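Local coordinates for invasion-associated protein (Mycobacterium tuberculosis, PDB 4LJ1), which probably binds peptidoglycan through a non-catalytic NlpC/p60 domain and is thought to serve in cell-wall stabilisation, at residues A[62-66]-A[67-71]. Sequence-based numbering, arbitrary orientation. Where two conformers were deposited one is given.
Sequences KLPRS and SGQMY
S66 caps the helix that begins at S67. Its OG accepts from the backbone N of Q69 at 3.1 Å, with a moderately bent N-H...O angle of 148°. A chi1 of 87° tucks the hydroxyl of S66 back against its own main chain, within bonding range of Q69 N. The carbonyl of S66 starts the helical bonding: its O takes a nearly straight bond from M70 N at 3.0 Å. The N of Q69 also reaches this O, but weakly.

The tight side is built by M70. Its side chain lies against the backbone carbonyl of P64, with CE also close to R65 O. M70 CE ends 3.1 Å from P64 O, a buried carbonyl oxygen with no hydrogen-bond partner. CG of M70 lies 4.0 Å from CG of the P64 ring, while M70 CE reaches L63 CB at a looser 4.3 Å. Farther in, M70 and L63 both pack on I52 of helix 48-57. R65 points away from the helix; its NH1 bonds to G28 O and its NH2 forms a salt bridge with D47.

The outer side is looser. There Q69 crosses the P64 ring at about a right angle, its CG 3.7 Å from P64 CB. The chain then bends at chi2 (66°) and carries the amide away from the proline. S66 itself is exposed.

The arrangement is a serine N-cap, here joining a loop to helix 67-73 of the NlpC/p60 domain.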
ATOM      1  N   LYS A  62      -5.798  11.298   1.896  1.00 12.61           N
ATOM      2  CA  LYS A  62      -4.523  11.456   2.547  1.00 14.27           C
ATOM      3  C   LYS A  62      -4.399  10.470   3.686  1.00 14.17           C
ATOM      4  O   LYS A  62      -4.809  10.765   4.805  1.00 17.16           O
ATOM      5  CB  LYS A  62      -4.410  12.876   3.079  1.00 18.15           C
ATOM      6  CG  LYS A  62      -3.058  13.199   3.641  1.00 17.27           C
ATOM      7  CD  LYS A  62      -3.146  14.575   4.245  1.00 19.93           C
ATOM      8  CE  LYS A  62      -1.822  15.072   4.735  1.00 23.02           C
ATOM      9  NZ  LYS A  62      -2.167  16.306   5.470  1.00 20.88           N
ATOM     10  N   LEU A  63      -3.784   9.324   3.424  1.00 13.10           N
ATOM     11  CA  LEU A  63      -3.696   8.265   4.422  0.70 11.93           C
ATOM     12  C   LEU A  63      -2.653   8.583   5.490  1.00 13.85           C
ATOM     13  O   LEU A  63      -1.681   9.280   5.217  1.00 14.47           O
ATOM     14  CB  LEU A  63      -3.310   6.945   3.742  0.70 11.96           C
ATOM     15  CG  LEU A  63      -4.412   6.148   3.040  0.70 15.46           C
ATOM     16  CD1 LEU A  63      -5.337   7.024   2.220  0.70 16.91           C
ATOM     17  CD2 LEU A  63      -3.842   5.033   2.174  0.70 16.22           C
ATOM     18  N   PRO A  64      -2.838   8.047   6.706  1.00 12.87           N
ATOM     19  CA  PRO A  64      -1.779   8.217   7.702  1.00 14.18           C
ATOM     20  C   PRO A  64      -0.522   7.478   7.271  1.00 12.01           C
ATOM     21  O   PRO A  64      -0.598   6.552   6.493  1.00 13.72           O
ATOM     22  CB  PRO A  64      -2.367   7.592   8.969  1.00 14.55           C
ATOM     23  CG  PRO A  64      -3.399   6.641   8.482  1.00 14.94           C
ATOM     24  CD  PRO A  64      -3.901   7.136   7.159  1.00 12.96           C
ATOM     25  N   ARG A  65       0.626   7.875   7.784  1.00 11.68           N
ATOM     26  CA  ARG A  65       1.880   7.301   7.318  1.00 11.08           C
ATOM     27  C   ARG A  65       2.141   5.885   7.833  1.00 11.76           C
ATOM     28  O   ARG A  65       2.548   5.009   7.066  1.00 13.89           O
ATOM     29  CB  ARG A  65       3.047   8.200   7.695  1.00 12.49           C
ATOM     30  CG  ARG A  65       4.352   7.773   7.060  1.00 12.34           C
ATOM     31  CD  ARG A  65       4.357   8.087   5.594  1.00 12.91           C
ATOM     32  NE  ARG A  65       5.585   7.626   4.950  1.00 13.08           N
ATOM     33  CZ  ARG A  65       6.115   8.192   3.871  1.00 11.48           C
ATOM     34  NH1 ARG A  65       5.496   9.185   3.247  1.00 12.85           N
ATOM     35  NH2 ARG A  65       7.250   7.740   3.383  1.00  9.15           N
ATOM     36  N   SER A  66       1.981   5.635   9.107  1.00 12.59           N
ATOM     37  CA  SER A  66       2.404   4.322   9.538  1.00 14.84           C
ATOM     38  C   SER A  66       1.423   3.222   9.110  1.00 12.88           C
ATOM     39  O   SER A  66       0.199   3.415   9.117  1.00 12.98           O
ATOM     40  CB  SER A  66       2.691   4.276  11.009  1.00 18.72           C
ATOM     41  OG  SER A  66       1.560   3.998  11.742  1.00 23.11           O
ATOM     42  N   SER A  67       1.972   2.076   8.711  1.00 11.42           N
ATOM     43  CA  SER A  67       1.108   0.964   8.323  1.00 10.53           C
ATOM     44  C   SER A  67       0.181   0.555   9.461  1.00  9.68           C
ATOM     45  O   SER A  67      -0.976   0.234   9.222  1.00  9.03           O
ATOM     46  CB  SER A  67       1.937  -0.213   7.797  1.00 10.18           C
ATOM     47  OG  SER A  67       2.812  -0.741   8.772  1.00 11.22           O
ATOM     48  N   GLY A  68       0.679   0.589  10.694  1.00 10.98           N
ATOM     49  CA  GLY A  68      -0.163   0.230  11.827  1.00 11.51           C
ATOM     50  C   GLY A  68      -1.343   1.167  11.989  1.00 10.58           C
ATOM     51  O   GLY A  68      -2.431   0.744  12.368  1.00 11.38           O
ATOM     52  N   GLN A  69      -1.144   2.442  11.688  1.00 11.32           N
ATOM     53  CA  GLN A  69      -2.249   3.392  11.818  1.00 12.32           C
ATOM     54  C   GLN A  69      -3.250   3.215  10.662  1.00 11.88           C
ATOM     55  O   GLN A  69      -4.466   3.267  10.870  1.00 13.27           O
ATOM     56  CB  GLN A  69      -1.746   4.825  11.898  1.00 13.07           C
ATOM     57  CG  GLN A  69      -2.861   5.823  12.215  1.00 14.23           C
ATOM     58  CD  GLN A  69      -3.502   5.693  13.592  1.00 17.61           C
ATOM     59  OE1 GLN A  69      -2.945   5.090  14.517  1.00 19.64           O
ATOM     60  NE2 GLN A  69      -4.695   6.279  13.733  1.00 17.48           N
ATOM     61  N   MET A  70      -2.754   3.005   9.452  1.00 10.35           N
ATOM     62  CA  MET A  70      -3.628   2.670   8.339  1.00 10.81           C
ATOM     63  C   MET A  70      -4.507   1.460   8.669  1.00 10.94           C
ATOM     64  O   MET A  70      -5.712   1.446   8.408  1.00 12.90           O
ATOM     65  CB  MET A  70      -2.817   2.310   7.095  1.00 10.70           C
ATOM     66  CG  MET A  70      -2.006   3.442   6.450  1.00 11.47           C
ATOM     67  SD  MET A  70      -1.102   2.757   5.028  1.00 12.47           S
ATOM     68  CE  MET A  70      -0.091   4.154   4.561  1.00 13.78           C
ATOM     69  N   TYR A  71      -3.905   0.442   9.252  1.00  9.79           N
ATOM     70  CA  TYR A  71      -4.643  -0.770   9.621  1.00  9.50           C
ATOM     71  C   TYR A  71      -5.701  -0.522  10.717  1.00 10.74           C
ATOM     72  O   TYR A  71      -6.846  -0.955  10.607  1.00 11.36           O
ATOM     73  CB  TYR A  71      -3.687  -1.864  10.102  1.00  9.36           C
ATOM     74  CG  TYR A  71      -4.365  -3.182  10.366  1.00  8.60           C
ATOM     75  CD1 TYR A  71      -4.713  -4.006   9.310  1.00  8.61           C
ATOM     76  CD2 TYR A  71      -4.674  -3.604  11.670  1.00 10.01           C
ATOM     77  CE1 TYR A  71      -5.313  -5.231   9.520  1.00  9.93           C
ATOM     78  CE2 TYR A  71      -5.283  -4.827  11.883  1.00 11.19           C
ATOM     79  CZ  TYR A  71      -5.604  -5.631  10.796  1.00 10.90           C
ATOM     80  OH  TYR A  71      -6.203  -6.848  10.970  1.00 15.04           O
TER